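Local coordinates for protein AxyAgu115A (Amphibacillus xylanus NBRC 15112, PDB 6NPS) that acts as a family GH115 alpha-glucuronidase, probably cleaving glucuronic acid side groups from arabinoglucuronoxylan, at residues A798-T803 with K825-I830; L814-V819 with A832-T837; D836-V841 with V935-A940; A845-Y850 with K929-A934. The protein carries 3 engineered substitutions. All coordinates share one frame; numbering follows the deposited sequence.

Contact 1 of 4, residues A798-T803 with K825-I830; sequences AEHFAT and KTLSAI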
# COMPACT_ATOMS: atom_id res chain seq x y z
N ALA A 798 28.80 16.97 7.63
CA ALA A 798 29.69 17.86 6.91
C ALA A 798 30.64 18.61 7.84
O ALA A 798 31.73 19.01 7.44
CB ALA A 798 28.84 18.85 6.07
N GLU A 799 30.24 18.80 9.09
CA GLU A 799 31.10 19.47 10.06
C GLU A 799 32.35 18.64 10.42
O GLU A 799 33.32 19.22 10.92
CB GLU A 799 30.25 19.79 11.29
CG GLU A 799 30.91 19.66 12.61
CD GLU A 799 29.93 19.70 13.77
OE1 GLU A 799 28.84 20.30 13.64
OE2 GLU A 799 30.31 19.17 14.84
N HIS A 800 32.37 17.35 10.11
CA HIS A 800 33.52 16.49 10.48
C HIS A 800 34.59 16.40 9.38
O HIS A 800 35.13 15.32 9.09
CB HIS A 800 33.02 15.11 10.90
CG HIS A 800 32.23 15.16 12.16
ND1 HIS A 800 31.10 14.41 12.37
CD2 HIS A 800 32.39 15.92 13.27
CE1 HIS A 800 30.59 14.70 13.56
NE2 HIS A 800 31.35 15.61 14.12
N PHE A 801 34.96 17.54 8.82
CA PHE A 801 36.11 17.60 7.93
C PHE A 801 37.39 17.50 8.74
O PHE A 801 37.46 17.89 9.90
CB PHE A 801 36.11 18.88 7.12
CG PHE A 801 35.89 20.10 7.93
CD1 PHE A 801 34.63 20.66 8.03
CD2 PHE A 801 36.95 20.72 8.58
CE1 PHE A 801 34.41 21.81 8.76
CE2 PHE A 801 36.74 21.87 9.33
CZ PHE A 801 35.45 22.43 9.40
N ALA A 802 38.43 16.98 8.09
CA ALA A 802 39.72 16.81 8.73
C ALA A 802 40.51 18.11 8.74
O ALA A 802 41.25 18.36 9.69
CB ALA A 802 40.53 15.71 8.01
N THR A 803 40.36 18.93 7.72
CA THR A 803 41.05 20.21 7.70
C THR A 803 40.31 21.11 6.72
O THR A 803 39.39 20.68 6.03
CB THR A 803 42.53 20.05 7.31
OG1 THR A 803 43.23 21.23 7.70
CG2 THR A 803 42.69 19.82 5.82
N LYS A 825 18.65 19.40 8.67
CA LYS A 825 17.83 18.29 9.12
C LYS A 825 18.50 17.50 10.22
O LYS A 825 17.81 16.90 11.07
CB LYS A 825 17.49 17.36 7.96
CG LYS A 825 16.54 18.04 6.96
CD LYS A 825 16.17 17.11 5.82
CE LYS A 825 15.08 16.10 6.18
NZ LYS A 825 14.64 15.31 4.94
N THR A 826 19.83 17.48 10.23
CA THR A 826 20.55 16.67 11.21
C THR A 826 21.53 17.55 12.00
O THR A 826 21.12 18.57 12.57
CB THR A 826 21.21 15.45 10.52
OG1 THR A 826 22.14 15.87 9.51
CG2 THR A 826 20.12 14.55 9.84
N LEU A 827 22.82 17.20 12.05
CA LEU A 827 23.71 17.84 13.02
C LEU A 827 23.88 19.33 12.73
O LEU A 827 23.63 20.18 13.58
CB LEU A 827 25.06 17.11 13.04
CG LEU A 827 26.10 17.58 14.06
CD1 LEU A 827 25.57 17.51 15.52
CD2 LEU A 827 27.40 16.79 13.89
N SER A 828 24.28 19.67 11.52
CA SER A 828 24.65 21.06 11.24
C SER A 828 24.94 21.14 9.75
O SER A 828 24.68 20.19 8.99
CB SER A 828 25.85 21.52 12.08
OG SER A 828 27.03 20.81 11.71
N ALA A 829 25.51 22.26 9.32
CA ALA A 829 25.80 22.42 7.92
C ALA A 829 27.03 23.30 7.83
O ALA A 829 27.38 23.99 8.78
CB ALA A 829 24.63 23.09 7.15
N ILE A 830 27.67 23.28 6.67
CA ILE A 830 28.80 24.18 6.45
C ILE A 830 28.44 25.06 5.27
O ILE A 830 27.73 24.64 4.36
CB ILE A 830 30.13 23.44 6.22
CG1 ILE A 830 30.07 22.58 4.95
CG2 ILE A 830 30.53 22.58 7.44
CD1 ILE A 830 31.43 22.00 4.57
O HOH W 1 27.56 18.78 10.15
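S828 holds OG between its own backbone N and carbonyl carbon (chi1 67°), while E799, turned to an unusual chi1 of 143° and extended beyond CG, carries its carboxylate out to that hydroxyl. S828 OG donates to E799 OE1 at 2.7 Å, reaching the oxygen on its anti side and 19° out of the carboxylate plane. The same hydroxyl accepts from a water whose oxygen lies 2.6 Å from S828 OG, and this water in turn accepts from the backbone N of E799. The serine is therefore tied twice to one residue, directly through the side chain and by way of water to the main chain. L827 lies across both E799 and H800 at about a right angle: its CD2 sits 3.8 Å from H800 CE1, approaching the imidazole obliquely, while H800 ND1 is hydrogen-bonded to E962. Further along the strand, I830 pushes CG2 to the edge of the F801 ring, 4.2 Å from CE1, and rests CG1 4.1 Å from A798 CB. H800 centres an inverse gamma turn in the connection between strands 794-797 and 803-808, which packs against strand 828-833 within a C-terminal domain of the galactose-binding-like clan, typically a beta-sandwich.

Contact 2 of 4, residues L814-V819 with A832-T837; sequences LNRFEV and AFPTDT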
# COMPACT_ATOMS: atom_id res chain seq x y z
N LEU A 814 38.86 36.97 5.78
CA LEU A 814 39.10 35.64 5.25
C LEU A 814 37.85 35.11 4.57
O LEU A 814 36.73 35.43 4.97
CB LEU A 814 39.54 34.65 6.34
CG LEU A 814 40.81 35.02 7.11
CD1 LEU A 814 40.93 34.17 8.37
CD2 LEU A 814 42.06 34.88 6.23
N ASN A 815 38.06 34.30 3.53
CA ASN A 815 36.99 33.51 2.93
C ASN A 815 37.14 32.08 3.43
O ASN A 815 38.19 31.45 3.22
CB ASN A 815 37.03 33.56 1.40
CG ASN A 815 37.27 34.97 0.86
OD1 ASN A 815 36.48 35.88 1.09
ND2 ASN A 815 38.39 35.15 0.17
N ARG A 816 36.10 31.55 4.06
CA ARG A 816 36.25 30.29 4.76
C ARG A 816 34.91 29.61 4.89
O ARG A 816 33.87 30.27 4.93
CB ARG A 816 36.84 30.51 6.16
CG ARG A 816 35.87 31.18 7.14
CD ARG A 816 35.66 32.70 6.86
NE ARG A 816 34.71 33.28 7.81
CZ ARG A 816 34.18 34.49 7.71
NH1 ARG A 816 34.47 35.27 6.68
NH2 ARG A 816 33.32 34.91 8.64
N PHE A 817 34.93 28.28 4.97
CA PHE A 817 33.75 27.57 5.43
C PHE A 817 33.53 27.77 6.92
O PHE A 817 34.46 27.74 7.72
CB PHE A 817 33.87 26.08 5.12
CG PHE A 817 33.49 25.73 3.70
CD1 PHE A 817 32.19 25.55 3.35
CD2 PHE A 817 34.49 25.62 2.72
CE1 PHE A 817 31.82 25.26 2.02
CE2 PHE A 817 34.17 25.31 1.44
CZ PHE A 817 32.82 25.13 1.08
N GLU A 818 32.28 28.00 7.29
CA GLU A 818 31.88 28.11 8.68
C GLU A 818 30.88 27.01 9.01
O GLU A 818 30.03 26.66 8.17
CB GLU A 818 31.23 29.47 8.95
CG GLU A 818 32.15 30.66 8.79
CD GLU A 818 32.87 31.01 10.08
OE1 GLU A 818 32.74 30.25 11.07
OE2 GLU A 818 33.58 32.04 10.10
N VAL A 819 30.91 26.51 10.25
CA VAL A 819 29.90 25.56 10.71
C VAL A 819 28.74 26.35 11.27
O VAL A 819 28.93 27.18 12.17
CB VAL A 819 30.45 24.60 11.77
CG1 VAL A 819 29.33 23.61 12.26
CG2 VAL A 819 31.70 23.83 11.25
N ALA A 832 30.11 28.68 2.97
CA ALA A 832 31.22 29.60 2.80
C ALA A 832 30.82 31.03 3.14
O ALA A 832 29.74 31.49 2.78
CB ALA A 832 31.77 29.55 1.38
N PHE A 833 31.71 31.75 3.84
CA PHE A 833 31.52 33.18 4.11
C PHE A 833 32.76 33.94 3.64
O PHE A 833 33.89 33.46 3.86
CB PHE A 833 31.31 33.47 5.61
CG PHE A 833 29.99 33.02 6.12
CD1 PHE A 833 28.94 33.93 6.30
CD2 PHE A 833 29.77 31.68 6.43
CE1 PHE A 833 27.69 33.49 6.76
CE2 PHE A 833 28.54 31.25 6.89
CZ PHE A 833 27.50 32.14 7.06
N PRO A 834 32.61 35.14 3.06
CA PRO A 834 31.37 35.90 2.80
C PRO A 834 30.43 35.18 1.81
O PRO A 834 30.90 34.43 0.97
CB PRO A 834 31.89 37.23 2.19
CG PRO A 834 33.27 37.35 2.67
CD PRO A 834 33.82 35.94 2.74
N THR A 835 29.12 35.43 1.91
CA THR A 835 28.12 34.66 1.18
C THR A 835 27.83 35.17 -0.23
O THR A 835 27.15 34.46 -0.97
CB THR A 835 26.77 34.67 1.90
OG1 THR A 835 26.25 36.01 1.94
CG2 THR A 835 26.89 34.16 3.29
N ASP A 836 28.27 36.36 -0.60
CA ASP A 836 27.90 36.97 -1.87
C ASP A 836 28.97 36.85 -2.94
O ASP A 836 28.76 37.33 -4.06
CB ASP A 836 27.54 38.45 -1.67
CG ASP A 836 28.67 39.26 -1.01
OD1 ASP A 836 29.35 38.75 -0.09
OD2 ASP A 836 28.85 40.43 -1.41
N THR A 837 30.12 36.25 -2.63
CA THR A 837 31.17 36.10 -3.63
C THR A 837 30.92 34.87 -4.47
O THR A 837 30.58 33.80 -3.95
CB THR A 837 32.55 35.94 -2.96
OG1 THR A 837 32.73 36.95 -1.96
CG2 THR A 837 33.66 35.99 -4.02
O HOH W 2 35.30 37.27 -0.85
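R816 and F833 form a hydrogen-bonded antiparallel pair, and F817 with A832 the adjoining non-hydrogen-bonded one, in the beta hairpin of strands 814-821 and 828-833. The main-chain bonds run both ways: R816 N donates to F833 O at 2.9 Å, and F833 N returns a bond to R816 O at 2.8 Å. R816 bends at chi2 (-74°), which folds its guanidinium back over F833. It makes a side-on salt bridge with E818 within the strand, NE and NH2 both donating to the single oxygen OE2; R816 NE lies 2.8 Å from E818 OE2, which is in the guanidinium plane. R816 NH1 adds a bond to the carbonyl O of L814, so three donors fix the rotation of the group. F833 CB packs on one guanidinium face, 3.7 Å from its plane and over its centre, and E818 CG approaches F833 CD2 to 3.5 Å with carboxylate and ring planes nearly perpendicular. Apolar packing on the other face of the hairpin sets A832 CB over the F817 ring. N815, hydrogen-bonded through ND2 to T807 and through OD1 to N809, places OD1 3.1 Å from CD of the cis proline P834, and a water bridges that OD1 to T837 OG1.

Contact 3 of 4, residues D836-V841 with V935-A940; sequences DTHYQV and VSPGFA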
# COMPACT_ATOMS: atom_id res chain seq x y z
N ASP A 836 28.27 36.36 -0.60
CA ASP A 836 27.90 36.97 -1.87
C ASP A 836 28.97 36.85 -2.94
O ASP A 836 28.76 37.33 -4.06
CB ASP A 836 27.54 38.45 -1.67
CG ASP A 836 28.67 39.26 -1.01
OD1 ASP A 836 29.35 38.75 -0.09
OD2 ASP A 836 28.85 40.43 -1.41
N THR A 837 30.12 36.25 -2.63
CA THR A 837 31.17 36.10 -3.63
C THR A 837 30.92 34.87 -4.47
O THR A 837 30.58 33.80 -3.95
CB THR A 837 32.55 35.94 -2.96
OG1 THR A 837 32.73 36.95 -1.96
CG2 THR A 837 33.66 35.99 -4.02
N HIS A 838 31.16 35.00 -5.78
CA HIS A 838 31.29 33.85 -6.67
C HIS A 838 32.77 33.47 -6.69
O HIS A 838 33.59 34.15 -7.31
CB HIS A 838 30.75 34.19 -8.06
CG HIS A 838 29.28 34.52 -8.08
ND1 HIS A 838 28.32 33.66 -8.60
CD2 HIS A 838 28.60 35.60 -7.61
CE1 HIS A 838 27.12 34.20 -8.46
NE2 HIS A 838 27.26 35.38 -7.86
N TYR A 839 33.10 32.38 -6.01
CA TYR A 839 34.48 31.95 -5.86
C TYR A 839 34.94 31.22 -7.12
O TYR A 839 34.14 30.62 -7.84
CB TYR A 839 34.60 31.02 -4.64
CG TYR A 839 34.31 31.73 -3.34
CD1 TYR A 839 33.10 31.54 -2.67
CD2 TYR A 839 35.25 32.61 -2.78
CE1 TYR A 839 32.84 32.20 -1.47
CE2 TYR A 839 35.00 33.27 -1.62
CZ TYR A 839 33.81 33.07 -0.95
OH TYR A 839 33.59 33.76 0.23
N GLN A 840 36.25 31.23 -7.36
CA GLN A 840 36.85 30.48 -8.46
C GLN A 840 37.91 29.53 -7.91
O GLN A 840 38.80 29.96 -7.18
CB GLN A 840 37.47 31.44 -9.48
CG GLN A 840 36.43 32.31 -10.13
CD GLN A 840 36.63 32.43 -11.62
OE1 GLN A 840 36.62 33.53 -12.17
NE2 GLN A 840 36.81 31.29 -12.29
N VAL A 841 37.81 28.25 -8.28
CA VAL A 841 38.78 27.27 -7.82
C VAL A 841 40.17 27.67 -8.28
O VAL A 841 40.38 28.11 -9.42
CB VAL A 841 38.41 25.85 -8.28
CG1 VAL A 841 39.52 24.87 -7.92
CG2 VAL A 841 37.05 25.38 -7.68
N VAL A 935 31.96 27.59 -4.67
CA VAL A 935 32.01 28.33 -5.93
C VAL A 935 30.82 29.30 -5.96
O VAL A 935 30.98 30.50 -5.69
CB VAL A 935 32.03 27.37 -7.14
CG1 VAL A 935 32.02 28.13 -8.50
CG2 VAL A 935 33.23 26.40 -7.03
N SER A 936 29.59 28.78 -6.27
CA SER A 936 28.39 29.60 -6.23
C SER A 936 27.94 29.86 -4.80
O SER A 936 28.10 29.01 -3.93
CB SER A 936 27.23 28.93 -6.98
OG SER A 936 27.62 28.55 -8.28
N PRO A 937 27.33 31.02 -4.56
CA PRO A 937 26.60 31.25 -3.30
C PRO A 937 25.39 30.31 -3.16
O PRO A 937 24.88 29.77 -4.13
CB PRO A 937 26.14 32.70 -3.42
CG PRO A 937 27.00 33.33 -4.52
CD PRO A 937 27.32 32.20 -5.45
N GLY A 938 24.90 30.18 -1.93
CA GLY A 938 23.77 29.32 -1.65
C GLY A 938 24.10 27.86 -1.35
O GLY A 938 23.18 27.06 -1.09
N PHE A 939 25.37 27.48 -1.33
CA PHE A 939 25.79 26.09 -1.12
C PHE A 939 25.93 25.84 0.37
O PHE A 939 26.85 26.36 1.01
CB PHE A 939 27.09 25.84 -1.89
CG PHE A 939 27.65 24.44 -1.72
CD1 PHE A 939 27.12 23.37 -2.43
CD2 PHE A 939 28.70 24.20 -0.85
CE1 PHE A 939 27.64 22.07 -2.27
CE2 PHE A 939 29.23 22.91 -0.68
CZ PHE A 939 28.71 21.85 -1.40
N ALA A 940 25.00 25.08 0.95
CA ALA A 940 25.03 24.75 2.37
C ALA A 940 24.95 23.23 2.50
O ALA A 940 23.93 22.62 2.14
CB ALA A 940 23.91 25.43 3.14
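Y839 meets V935 first through its backbone, where Y839 N donates to V935 O at 2.9 Å with an N-H...O angle of 150°, and its side chain then continues along the same carbonyl. Y839 CB lies 3.8 Å from V935 O. The first torsion, with CG anti to the carbonyl carbon (chi1 -65°), lays CD1 of the ring 3.8 Å from that oxygen too, meeting it obliquely. Farther out, one ring face takes the CB of T837, 3.7 Å above its plane and offset toward the rim. At the tip, its OH hydrogen-bonds to the carbonyl O of P834, in the chain leading into this loop. Neither segment is a regular strand or helix here. The two are connecting loops of the C-terminal domain, one running from strand 828-833 to strand 847-854 and the other from strand 926-934 to strand 940-948, so the contact joins two strand connections, as loops do at the rim of a beta-sandwich. Although V935 points its CB away from the other loop, CG1 reaches Y839 O at 3.3 Å, and its CG2 meets V841 CG2 at 4.0 Å. At the far end P937 lies across H838 at about a right angle. Its CD points over one imidazole face, 3.7 Å from the centroid and 18° off the ring normal, a CH-pi contact, while P937 CG stands 3.7 Å from T837 O.

Contact 4 of 4, residues A845-Y850 with K929-A934; sequences APFVEY and KLRIYA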
# COMPACT_ATOMS: atom_id res chain seq x y z
N ALA A 845 38.70 30.44 -3.89
CA ALA A 845 37.71 29.54 -3.27
C ALA A 845 38.30 28.86 -2.04
O ALA A 845 39.34 28.22 -2.14
CB ALA A 845 37.26 28.47 -4.26
N PRO A 846 37.64 28.92 -0.89
CA PRO A 846 38.05 28.10 0.26
C PRO A 846 37.57 26.66 0.09
O PRO A 846 36.66 26.36 -0.69
CB PRO A 846 37.33 28.75 1.44
CG PRO A 846 35.99 29.18 0.82
CD PRO A 846 36.40 29.68 -0.61
N PHE A 847 38.16 25.77 0.88
CA PHE A 847 37.77 24.36 0.83
C PHE A 847 37.77 23.74 2.22
O PHE A 847 38.34 24.28 3.18
CB PHE A 847 38.63 23.54 -0.16
CG PHE A 847 40.08 23.36 0.22
CD1 PHE A 847 40.47 22.37 1.10
CD2 PHE A 847 41.08 24.12 -0.41
CE1 PHE A 847 41.79 22.17 1.41
CE2 PHE A 847 42.41 23.92 -0.10
CZ PHE A 847 42.77 22.93 0.81
N VAL A 848 37.05 22.62 2.33
CA VAL A 848 37.15 21.70 3.45
C VAL A 848 37.63 20.38 2.89
O VAL A 848 37.38 20.05 1.73
CB VAL A 848 35.83 21.52 4.24
CG1 VAL A 848 35.53 22.78 5.05
CG2 VAL A 848 34.67 21.18 3.30
N GLU A 849 38.34 19.62 3.72
CA GLU A 849 38.94 18.37 3.27
C GLU A 849 38.53 17.24 4.20
O GLU A 849 38.70 17.34 5.41
CB GLU A 849 40.46 18.52 3.21
CG GLU A 849 41.25 17.29 2.77
CD GLU A 849 42.76 17.59 2.71
OE1 GLU A 849 43.18 18.40 1.86
OE2 GLU A 849 43.53 17.04 3.53
N TYR A 850 38.01 16.16 3.61
CA TYR A 850 37.59 14.96 4.31
C TYR A 850 38.55 13.83 3.99
O TYR A 850 39.04 13.73 2.86
CB TYR A 850 36.16 14.58 3.91
CG TYR A 850 35.17 15.67 4.16
CD1 TYR A 850 34.45 15.71 5.33
CD2 TYR A 850 34.96 16.69 3.22
CE1 TYR A 850 33.55 16.70 5.57
CE2 TYR A 850 34.06 17.68 3.47
CZ TYR A 850 33.37 17.69 4.65
OH TYR A 850 32.48 18.69 4.91
N LYS A 929 41.55 11.36 -0.03
CA LYS A 929 41.23 12.73 0.35
C LYS A 929 40.15 13.27 -0.58
O LYS A 929 40.20 13.02 -1.79
CB LYS A 929 42.44 13.64 0.23
CG LYS A 929 43.38 13.67 1.42
CD LYS A 929 44.82 14.02 0.97
CE LYS A 929 45.00 15.50 0.51
NZ LYS A 929 44.18 15.98 -0.66
N LEU A 930 39.18 13.99 -0.02
CA LEU A 930 38.13 14.66 -0.78
C LEU A 930 38.09 16.13 -0.38
O LEU A 930 37.89 16.44 0.80
CB LEU A 930 36.76 14.00 -0.55
CG LEU A 930 35.55 14.86 -0.98
CD1 LEU A 930 35.42 14.92 -2.52
CD2 LEU A 930 34.21 14.41 -0.33
N ARG A 931 38.31 17.03 -1.34
CA ARG A 931 38.19 18.46 -1.09
C ARG A 931 36.91 18.97 -1.71
O ARG A 931 36.63 18.68 -2.88
CB ARG A 931 39.38 19.23 -1.67
CG ARG A 931 40.67 18.93 -0.99
CD ARG A 931 41.85 19.71 -1.56
NE ARG A 931 43.03 19.42 -0.75
CZ ARG A 931 44.20 20.01 -0.88
NH1 ARG A 931 44.38 20.94 -1.80
NH2 ARG A 931 45.20 19.67 -0.07
N ILE A 932 36.14 19.74 -0.95
CA ILE A 932 34.98 20.44 -1.47
C ILE A 932 35.26 21.94 -1.45
O ILE A 932 35.58 22.51 -0.39
CB ILE A 932 33.72 20.10 -0.67
CG1 ILE A 932 33.57 18.57 -0.61
CG2 ILE A 932 32.50 20.80 -1.26
CD1 ILE A 932 32.33 18.15 0.04
N TYR A 933 35.19 22.57 -2.62
CA TYR A 933 35.44 24.00 -2.76
C TYR A 933 34.11 24.72 -2.92
O TYR A 933 33.22 24.27 -3.67
CB TYR A 933 36.30 24.31 -3.99
CG TYR A 933 37.71 23.81 -3.99
CD1 TYR A 933 38.01 22.49 -4.30
CD2 TYR A 933 38.77 24.68 -3.74
CE1 TYR A 933 39.33 22.04 -4.32
CE2 TYR A 933 40.09 24.24 -3.76
CZ TYR A 933 40.36 22.92 -4.06
OH TYR A 933 41.66 22.48 -4.09
N ALA A 934 33.99 25.88 -2.28
CA ALA A 934 32.85 26.74 -2.56
C ALA A 934 33.05 27.45 -3.88
O ALA A 934 34.15 27.90 -4.18
CB ALA A 934 32.64 27.77 -1.46
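F847 and Y933 lie side by side and point the same way, an oblique aromatic pair with F847 CD2 3.5 Å from Y933 CE2. Their pairing across the strands also sets F847 CB over one face of the Y933 ring, 3.9 Å from its centroid, as a CH-pi contact, while chi1 of 67° sends the F847 ring alongside Y933 and against R931. On the opposite face of the sheet, V848, Y850, L930 and I932 form a second apolar layer, in which I932 CD1 touches Y850 CE2 at 3.9 Å. Strands 847-854 and 926-934 are an antiparallel pair in a domain whose clan members are typically beta-sandwiches. V848 with I932 and Y850 with L930 are hydrogen-bonded pairs, each linked by two main-chain bonds, and A934 N extends the pattern to P846 O at 3.1 Å. Moving out along the F847 side, the R931 guanidinium lies 14° from parallel to the phenyl ring, with F847 CZ 3.6 Å from the guanidinium plane and over its centre, while R931 CD makes a CH-pi contact with the same ring. The E849 carboxylate, nearly coplanar with the guanidinium (9°), forms a salt bridge with it: R931 NE donates to E849 OE1 at 2.8 Å, and NH2 adds a weak bond. K929 NZ, 3.6 Å from E849 OE1, completes a salt-bridge network as a long pair, and E849 OE2 is hydrogen-bonded to H851.

All four contacts join strands and loops of the C-terminal domain. Contacts 2 and 3 are closest, about 8 Å between centres, and share D836 and T837, so the chain leaving the hairpin of contact 2 enters the loop pairing of contact 3. Contact 4, about 12 Å from contacts 1 and 3 between centres, connects with both: Y850 OH bonds to A798 O at 2.7 Å, and Y839 CB packs on A934 O. A832 CB of contact 2 meets A934 CB of contact 4 at 3.5 Å. Contacts 1 and 2 both use strand 828-833, and I830 CD1 packs on F817 CD1 at 3.8 Å.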